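Local coordinates for protein ammonium transporter (Kuenenia stuttgartiensis, PDB 6EU6) that probably senses extracellular ammonium as the Amt-family membrane part of a histidine kinase sensor, passing the signal across the membrane, at residues S37-S42 and R397-A402; G175-A180 and M376-C381; P187-Y192 and R387-P392. One frame throughout, in Å; residues are numbered along the deposited sequence.

All three contacts join parts of one Amt-family membrane domain, within a three-chain assembly, and they illustrate how segments far apart in sequence close up a helical bundle and its end. Contact 1 spans most of the chain, and the other two are nested inside its loop. Contacts 2 and 3 alternate along the chain: each joins helix 167-185, or the loop after it, to helix 353-385, or the loop after it. Their centres lie about 17 Å apart, and those of contacts 1 and 3 about 14 Å. Leu388 reaches Phe379, while Val390 touches Leu399, so buried helix packing runs on into the polar surface loops and the C-terminal tail.

Contact 1. Residues S37-S42 and R397-A402; sequences SKNAIS and RGLNVA
Leu399 N gives a nearly straight hydrogen bond to Asn39 OD1, 2.8 Å long with 172° at the hydrogen. It ties the loop that follows helix 392-397, which makes an inverse gamma turn centred on Asn400, to the start of helix 40-67 in the Amt-family helical fold. Asn39 ND2 is held by Glu117, so both ends of this buried amide are engaged and its rotation is fixed. A second bond runs from Ser42 N to Asn400 OD1 at 3.2 Å, the donor lying 30° off the carbonyl plane of the amide. Asn400 thus offers its oxygen to the first turn of the helix, where Ile41 N is also near. With CG beside its own backbone N (chi1 -58°), the Asn400 side chain slants across Ile41, whose CD1 lies 3.7 Å from Asn400 CB. A leucine in place of Asn400 would probably leave Ser42 N without this acceptor and set an apolar branch among the backbone amides of the helix start. Gly398 has positive phi, and at its backbone angles a CB would be jammed against the carbonyl oxygen of Arg397. The extended Lys38 chain passes alongside Gly398, its CD 3.9 Å from Gly398 CA, and carries NZ on to the backbone oxygen of Lys396. Farther out, Val206 and Pro207 of a second subunit pack on Ile41 and Ala40, which places the joint beside a subunit interface. Ser42 OG bonds back to Asn39 O at 2.8 Å, and Ser42 OG also rests 3.5 Å from Leu399 CB.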
# COMPACT_ATOMS: atom_id res chain seq x y z
N SER A 37 9.95 22.20 2.26
CA SER A 37 11.00 21.29 1.87
C SER A 37 12.18 21.19 2.87
O SER A 37 12.62 20.08 3.19
CB SER A 37 11.43 21.65 0.44
OG SER A 37 12.77 21.40 0.35
N LYS A 38 12.61 22.30 3.49
CA LYS A 38 13.67 22.26 4.52
C LYS A 38 13.39 21.52 5.83
O LYS A 38 14.31 21.36 6.70
CB LYS A 38 14.11 23.68 4.87
CG LYS A 38 13.04 24.49 5.53
CD LYS A 38 13.50 25.91 5.75
CE LYS A 38 12.42 26.69 6.43
NZ LYS A 38 12.88 28.06 6.68
N ASN A 39 12.15 21.14 6.04
CA ASN A 39 11.75 20.44 7.25
C ASN A 39 11.29 19.00 7.04
O ASN A 39 10.82 18.38 8.00
CB ASN A 39 10.59 21.23 7.89
CG ASN A 39 11.04 22.58 8.43
OD1 ASN A 39 12.08 22.69 9.04
ND2 ASN A 39 10.26 23.62 8.17
N ALA A 40 11.31 18.52 5.79
CA ALA A 40 10.76 17.23 5.40
C ALA A 40 11.38 16.09 6.16
O ALA A 40 10.70 15.14 6.51
CB ALA A 40 11.03 16.99 3.92
N ILE A 41 12.69 16.18 6.45
CA ILE A 41 13.36 15.15 7.23
C ILE A 41 12.78 15.09 8.61
O ILE A 41 12.52 13.94 9.11
CB ILE A 41 14.93 15.34 7.25
CG1 ILE A 41 15.48 15.30 5.80
CG2 ILE A 41 15.60 14.26 8.10
CD1 ILE A 41 16.96 15.71 5.69
N SER A 42 12.60 16.22 9.31
CA SER A 42 12.19 16.14 10.70
C SER A 42 10.79 15.55 10.76
O SER A 42 10.45 14.82 11.66
CB SER A 42 12.13 17.48 11.44
OG SER A 42 11.27 18.36 10.77
N ARG A 397 16.54 28.11 9.22
CA ARG A 397 17.42 27.21 8.51
C ARG A 397 16.68 25.91 8.14
O ARG A 397 16.94 25.32 7.12
CB ARG A 397 18.61 26.87 9.38
CG ARG A 397 19.92 26.83 8.62
CD ARG A 397 21.05 27.40 9.48
NE ARG A 397 21.08 26.75 10.79
CZ ARG A 397 21.32 27.36 11.94
NH1 ARG A 397 21.30 26.67 13.09
NH2 ARG A 397 21.57 28.67 11.97
N GLY A 398 15.79 25.43 8.99
CA GLY A 398 15.17 24.15 8.74
C GLY A 398 15.55 23.17 9.82
O GLY A 398 16.68 23.17 10.30
N LEU A 399 14.62 22.32 10.21
CA LEU A 399 14.89 21.34 11.24
C LEU A 399 15.76 20.22 10.73
O LEU A 399 16.32 19.46 11.49
CB LEU A 399 13.62 20.78 11.83
CG LEU A 399 12.73 21.81 12.49
CD1 LEU A 399 11.50 21.14 13.01
CD2 LEU A 399 13.46 22.43 13.64
N ASN A 400 15.87 20.12 9.42
CA ASN A 400 16.75 19.12 8.81
C ASN A 400 18.19 19.58 9.03
O ASN A 400 18.80 20.10 8.12
CB ASN A 400 16.53 19.04 7.29
CG ASN A 400 15.10 18.71 6.91
OD1 ASN A 400 14.27 18.43 7.75
ND2 ASN A 400 14.83 18.76 5.62
N VAL A 401 18.75 19.39 10.22
CA VAL A 401 20.07 19.98 10.45
C VAL A 401 21.17 18.97 10.43
O VAL A 401 22.01 19.01 9.58
CB VAL A 401 20.12 20.84 11.72
CG1 VAL A 401 21.13 21.96 11.53
CG2 VAL A 401 18.76 21.44 12.04
N ALA A 402 21.14 18.03 11.36
CA ALA A 402 22.14 16.99 11.40
C ALA A 402 22.47 16.29 10.09
O ALA A 402 23.65 16.05 9.89
CB ALA A 402 21.84 15.98 12.48

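Contact 2. Residues G175-A180 and M376-C381; sequences GWFAMA and MLFFLC
Phe177 and Phe379 form the aromatic part of this helix-helix contact, in which helix 167-185 packs against helix 353-385 inside the Amt bundle. The local axes approach to 9.7 Å and cross at -35°. Phe177 CZ comes within 3.6 Å of Phe379 CE2, and the ring centroids are 5.4 Å apart. The planes meet at 39°, an oblique pairing, although the two side chains as a whole cross at about a right angle. Phe177 enters through its far end: CG stands anti to the backbone N (chi1 -171°), which swings the ring out from the helix until CE1 and CZ reach the partner. Phe378 CD2 lies at the edge of the Phe177 ring, 4.4 Å from Phe177 CZ. That same CD2 sits over the centre of one face of Phe379, 3.8 Å above its plane, so the neighbouring phenylalanines also pack on each other. The cluster extends to helix 121-144, where Phe130 stacks with Phe378 and touches Phe177.

The aliphatic and sulfur part lies where the backbones come nearest. Ala180 CB points at the other helix and meets Met376 N at 3.5 Å and Met376 SD at 3.8 Å. The bend at chi2 folds the methionine chain back and brings SD against the alanine methyl; the bend at chi3 then turns CE. The small methyl group admits this close approach, while the phenylalanines fill the wider part of the interface. Cohesion between these segments therefore comes from shape and dispersion, with carbon and sulfur surfaces meeting in a buried, apolar setting.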
# COMPACT_ATOMS: atom_id res chain seq x y z
N GLY A 175 -7.22 15.62 17.67
CA GLY A 175 -7.22 16.94 17.07
C GLY A 175 -7.20 18.06 18.16
O GLY A 175 -6.51 19.05 17.99
N TRP A 176 -7.94 17.88 19.26
CA TRP A 176 -7.96 18.87 20.36
C TRP A 176 -6.64 18.88 21.15
O TRP A 176 -6.14 19.94 21.57
CB TRP A 176 -9.17 18.63 21.31
CG TRP A 176 -10.50 18.70 20.64
CD1 TRP A 176 -11.56 17.87 20.88
CD2 TRP A 176 -10.92 19.58 19.59
NE1 TRP A 176 -12.59 18.19 20.06
CE2 TRP A 176 -12.26 19.25 19.29
CE3 TRP A 176 -10.34 20.67 18.94
CZ2 TRP A 176 -12.98 19.90 18.32
CZ3 TRP A 176 -11.08 21.34 17.99
CH2 TRP A 176 -12.37 20.94 17.69
N PHE A 177 -6.01 17.71 21.28
CA PHE A 177 -4.67 17.65 21.83
C PHE A 177 -3.68 18.38 20.94
O PHE A 177 -2.88 19.18 21.43
CB PHE A 177 -4.26 16.19 22.00
CG PHE A 177 -2.98 16.00 22.76
CD1 PHE A 177 -2.87 16.38 24.10
CD2 PHE A 177 -1.85 15.46 22.13
CE1 PHE A 177 -1.66 16.23 24.79
CE2 PHE A 177 -0.67 15.27 22.83
CZ PHE A 177 -0.56 15.69 24.16
N ALA A 178 -3.77 18.16 19.63
CA ALA A 178 -2.97 18.87 18.69
C ALA A 178 -3.27 20.38 18.84
O ALA A 178 -2.37 21.19 18.71
CB ALA A 178 -3.30 18.43 17.26
N MET A 179 -4.54 20.75 19.01
CA MET A 179 -4.84 22.17 19.05
C MET A 179 -4.17 22.87 20.28
O MET A 179 -3.63 23.97 20.14
CB MET A 179 -6.34 22.42 19.14
CG MET A 179 -6.66 23.89 19.23
SD MET A 179 -8.45 24.10 19.09
CE MET A 179 -8.93 24.11 20.75
N ALA A 180 -4.23 22.22 21.44
CA ALA A 180 -3.49 22.71 22.57
C ALA A 180 -2.02 22.82 22.30
O ALA A 180 -1.34 23.79 22.69
CB ALA A 180 -3.72 21.82 23.79
N MET A 376 -3.62 21.39 27.29
CA MET A 376 -3.09 22.70 27.77
C MET A 376 -2.24 22.56 29.05
O MET A 376 -1.12 23.09 29.12
CB MET A 376 -4.20 23.73 27.99
CG MET A 376 -4.82 24.26 26.70
SD MET A 376 -3.70 25.14 25.55
CE MET A 376 -3.40 26.59 26.56
N LEU A 377 -2.73 21.82 30.03
CA LEU A 377 -1.99 21.60 31.26
C LEU A 377 -0.67 20.88 31.00
O LEU A 377 0.38 21.22 31.55
CB LEU A 377 -2.88 20.81 32.25
CG LEU A 377 -3.98 21.75 32.80
CD1 LEU A 377 -5.08 21.08 33.63
CD2 LEU A 377 -3.31 22.84 33.65
N PHE A 378 -0.73 19.90 30.13
CA PHE A 378 0.47 19.10 29.84
C PHE A 378 1.52 19.94 29.21
O PHE A 378 2.67 19.92 29.68
CB PHE A 378 0.15 17.88 28.98
CG PHE A 378 1.35 17.12 28.58
CD1 PHE A 378 1.92 16.20 29.44
CD2 PHE A 378 1.95 17.37 27.36
CE1 PHE A 378 3.12 15.53 29.10
CE2 PHE A 378 3.09 16.67 26.98
CZ PHE A 378 3.69 15.76 27.88
N PHE A 379 1.15 20.72 28.19
CA PHE A 379 2.17 21.56 27.56
C PHE A 379 2.59 22.77 28.41
O PHE A 379 3.71 23.23 28.24
CB PHE A 379 1.79 21.98 26.14
CG PHE A 379 1.83 20.81 25.20
CD1 PHE A 379 3.07 20.30 24.77
CD2 PHE A 379 0.69 20.22 24.76
CE1 PHE A 379 3.15 19.18 23.96
CE2 PHE A 379 0.76 19.08 23.93
CZ PHE A 379 1.99 18.58 23.51
N LEU A 380 1.72 23.23 29.30
CA LEU A 380 2.11 24.26 30.27
C LEU A 380 3.15 23.70 31.19
O LEU A 380 4.16 24.34 31.41
CB LEU A 380 0.93 24.76 31.09
CG LEU A 380 0.05 25.78 30.38
CD1 LEU A 380 -1.28 25.87 31.10
CD2 LEU A 380 0.68 27.19 30.20
N CYS A 381 2.93 22.51 31.72
CA CYS A 381 3.89 21.90 32.64
C CYS A 381 5.14 21.55 31.93
O CYS A 381 6.21 21.82 32.46
CB CYS A 381 3.37 20.68 33.36
SG CYS A 381 1.91 21.10 34.33

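Contact 3. Residues P187-Y192 and R387-P392; sequences PRIDKY and RLRVTP. With LMT (dodecyl-beta-D-maltoside), chain E; ZDM (nonyl 4-O-alpha-D-glucopyranosyl-beta-D-glucopyranoside), chain D.
Pro187 belongs to the pocket that holds the maltoside detergent ZDM, and its carbonyl oxygen receives the side chain of Arg389 from the loop between helices 353-385 and 392-397. Both terminal nitrogens grip this one oxygen end-on: Arg389 NH1 lies 2.8 Å from Pro187 O, and Arg389 NH2 lies 2.9 Å from it. The oxygen sits in the guanidinium plane, yet NH1 approaches from above the carbonyl plane, 35° out, whereas NH2 is tilted by 19°. A bend at chi3 (66°) turns the guanidinium edge toward the proline. NH1 also bonds to Val185 O, and NH2 forms a salt bridge with Glu395, whose other oxygen accepts from Ile189 N.

Ile189 CG2 rests 3.8 Å from Arg389 NH2 as the two chains pass at a slant, and Ile189 CD1 reaches toward Pro392 O. Pro187 CG meets ZDM O61 at 3.1 Å, and Tyr192 CD2 lies 3.8 Å from ZDM O6. A second detergent, LMT, donates from O6B to Arg389 O at 2.6 Å, so each loop is bordered by the sugar head group of a different detergent. The carboxylate of Glu395, bonded to both loops, is likely to offset the arginine's charge, while the Pro187 carbonyl takes two of its N-H groups, and the loops are joined by polar bonds rather than by a broad apolar interface.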
# COMPACT_ATOMS: atom_id res chain seq x y z
N PRO A 187 2.74 30.18 16.69
CA PRO A 187 2.83 30.10 15.22
C PRO A 187 4.22 30.04 14.66
O PRO A 187 5.22 30.37 15.31
CB PRO A 187 2.15 31.39 14.72
CG PRO A 187 1.60 32.06 15.97
CD PRO A 187 2.36 31.52 17.14
N ARG A 188 4.30 29.59 13.43
CA ARG A 188 5.58 29.62 12.76
C ARG A 188 5.99 31.12 12.64
O ARG A 188 5.14 32.01 12.45
CB ARG A 188 5.48 28.94 11.38
CG ARG A 188 5.29 27.41 11.45
CD ARG A 188 5.04 26.80 10.09
NE ARG A 188 3.65 27.11 9.70
CZ ARG A 188 3.06 26.69 8.58
NH1 ARG A 188 3.67 25.84 7.74
NH2 ARG A 188 1.82 27.01 8.39
N ILE A 189 7.27 31.37 12.76
CA ILE A 189 7.79 32.72 12.64
C ILE A 189 7.27 33.54 11.49
O ILE A 189 6.91 34.70 11.67
CB ILE A 189 9.33 32.81 12.61
CG1 ILE A 189 9.88 32.11 11.38
CG2 ILE A 189 9.89 32.35 13.94
CD1 ILE A 189 11.36 31.87 11.38
N ASP A 190 7.25 33.07 10.28
CA ASP A 190 6.74 34.05 9.26
C ASP A 190 5.30 33.79 8.88
O ASP A 190 4.91 34.07 7.76
CB ASP A 190 7.60 33.93 8.02
CG ASP A 190 7.99 32.46 7.77
OD1 ASP A 190 7.42 31.55 8.49
OD2 ASP A 190 8.92 32.24 6.94
N LYS A 191 4.47 33.23 9.79
CA LYS A 191 3.13 32.87 9.36
C LYS A 191 2.24 34.13 9.18
O LYS A 191 1.45 34.23 8.23
CB LYS A 191 2.49 31.92 10.39
CG LYS A 191 1.00 31.61 10.14
CD LYS A 191 0.78 30.98 8.77
CE LYS A 191 -0.70 30.80 8.50
NZ LYS A 191 -0.95 30.17 7.18
N TYR A 192 2.30 35.01 10.19
CA TYR A 192 1.40 36.17 10.19
C TYR A 192 2.14 37.45 9.97
O TYR A 192 3.21 37.62 10.50
CB TYR A 192 0.68 36.23 11.51
CG TYR A 192 -0.18 35.00 11.73
CD1 TYR A 192 -1.25 34.72 10.89
CD2 TYR A 192 0.11 34.08 12.73
CE1 TYR A 192 -2.04 33.57 11.05
CE2 TYR A 192 -0.69 32.93 12.94
CZ TYR A 192 -1.79 32.70 12.07
OH TYR A 192 -2.65 31.61 12.18
N ARG A 387 11.72 24.19 26.78
CA ARG A 387 11.10 25.06 25.78
C ARG A 387 10.48 24.19 24.63
O ARG A 387 11.00 23.16 24.23
CB ARG A 387 12.05 26.14 25.26
CG ARG A 387 12.04 27.46 26.06
CD ARG A 387 10.66 28.11 26.33
NE ARG A 387 9.98 28.63 25.12
CZ ARG A 387 8.87 28.14 24.54
NH1 ARG A 387 8.24 27.11 25.02
NH2 ARG A 387 8.36 28.70 23.47
N LEU A 388 9.32 24.63 24.17
CA LEU A 388 8.49 23.86 23.27
C LEU A 388 8.94 24.09 21.86
O LEU A 388 8.71 23.20 21.00
CB LEU A 388 6.99 24.22 23.43
CG LEU A 388 6.38 24.02 24.80
CD1 LEU A 388 4.91 24.38 24.80
CD2 LEU A 388 6.65 22.61 25.36
N ARG A 389 9.46 25.30 21.57
CA ARG A 389 9.93 25.60 20.23
C ARG A 389 11.41 25.49 20.06
O ARG A 389 12.18 25.60 21.01
CB ARG A 389 9.65 26.99 19.77
CG ARG A 389 8.36 27.56 20.07
CD ARG A 389 8.41 29.03 19.70
NE ARG A 389 8.56 29.32 18.27
CZ ARG A 389 7.59 29.64 17.42
NH1 ARG A 389 6.29 29.64 17.76
NH2 ARG A 389 7.90 29.97 16.20
N VAL A 390 11.82 25.35 18.81
CA VAL A 390 13.21 25.51 18.44
C VAL A 390 13.54 27.01 18.34
O VAL A 390 12.64 27.87 18.32
CB VAL A 390 13.58 24.77 17.13
CG1 VAL A 390 13.19 23.33 17.19
CG2 VAL A 390 12.97 25.45 15.87
N THR A 391 14.83 27.34 18.25
CA THR A 391 15.23 28.76 18.16
C THR A 391 14.83 29.30 16.79
O THR A 391 14.67 28.54 15.82
CB THR A 391 16.74 28.97 18.38
OG1 THR A 391 17.48 28.36 17.30
CG2 THR A 391 17.17 28.32 19.70
N PRO A 392 14.64 30.61 16.70
CA PRO A 392 14.26 31.15 15.42
C PRO A 392 15.27 30.85 14.31
O PRO A 392 14.87 30.68 13.14
CB PRO A 392 14.21 32.66 15.70
CG PRO A 392 13.82 32.74 17.13
CD PRO A 392 14.71 31.67 17.71
C1B LMT E . 15.15 22.05 20.30
C2B LMT E . 16.20 22.97 19.60
C3B LMT E . 17.07 23.66 20.64
C4B LMT E . 16.12 24.44 21.50
C5B LMT E . 15.18 23.53 22.24
C6B LMT E . 14.33 24.38 23.20
O1B LMT E . 15.83 21.02 21.02
O2B LMT E . 17.09 22.24 18.75
O3B LMT E . 18.02 24.60 20.11
O4' LMT E . 16.87 25.22 22.45
O5B LMT E . 14.40 22.77 21.28
O6B LMT E . 14.10 25.76 22.74
C1' LMT E . 16.39 16.95 21.19
C2' LMT E . 16.33 17.64 19.88
C3' LMT E . 16.53 19.09 20.01
C4' LMT E . 15.46 19.66 20.83
C5' LMT E . 15.37 18.87 22.15
C6' LMT E . 14.17 19.34 22.95
O1' LMT E . 16.23 15.56 21.00
O2' LMT E . 17.40 17.22 19.08
O3' LMT E . 16.47 19.75 18.76
O5' LMT E . 15.31 17.47 21.96
O6' LMT E . 12.94 19.43 22.21
C1 LMT E . 16.29 14.83 22.25
C2 LMT E . 16.32 13.32 21.97
C3 LMT E . 16.16 12.46 23.22
C4 LMT E . 16.21 10.94 22.92
C5 LMT E . 14.87 10.22 23.13
C6 LMT E . 14.89 8.86 23.83
C7 LMT E . 13.57 8.11 23.56
C8 LMT E . 12.84 7.63 24.81
C9 LMT E . 11.50 6.89 24.52
C10 LMT E . 10.95 6.07 25.74
C11 LMT E . 9.41 6.07 26.02
C12 LMT E . 8.62 4.76 25.81
C1 ZDM D . -4.73 34.53 19.92
O1 ZDM D . -0.15 36.72 17.03
C2 ZDM D . -4.07 35.63 19.06
O2 ZDM D . -0.99 38.79 14.06
C3 ZDM D . -2.64 35.41 18.48
O3 ZDM D . -2.84 38.95 18.46
C4 ZDM D . -2.09 34.01 18.77
O4 ZDM D . -2.89 39.62 15.75
C5 ZDM D . -1.66 38.66 17.70
O5 ZDM D . -2.45 33.66 20.10
C6 ZDM D . -3.80 33.41 20.47
O6 ZDM D . 2.01 35.96 15.46
C7 ZDM D . -1.99 38.60 16.22
O7 ZDM D . -1.70 36.42 18.95
C8 ZDM D . -0.69 38.60 15.45
C9 ZDM D . 0.01 37.26 15.71
C10 ZDM D . -1.16 37.25 17.93
C11 ZDM D . 1.52 37.31 15.51
O16 ZDM D . -3.97 31.99 20.27
C18 ZDM D . -5.21 31.30 20.09
C19 ZDM D . -6.18 31.47 21.25
C22 ZDM D . -6.93 30.19 21.58
C25 ZDM D . -8.41 30.27 21.28
C28 ZDM D . -9.13 28.91 21.39
C31 ZDM D . -9.68 28.64 22.78
C34 ZDM D . -10.86 27.69 22.76
O49 ZDM D . -5.95 34.14 19.26
O55 ZDM D . -4.08 36.77 19.90
C57 ZDM D . -0.56 33.93 18.70
O61 ZDM D . -0.15 34.20 17.35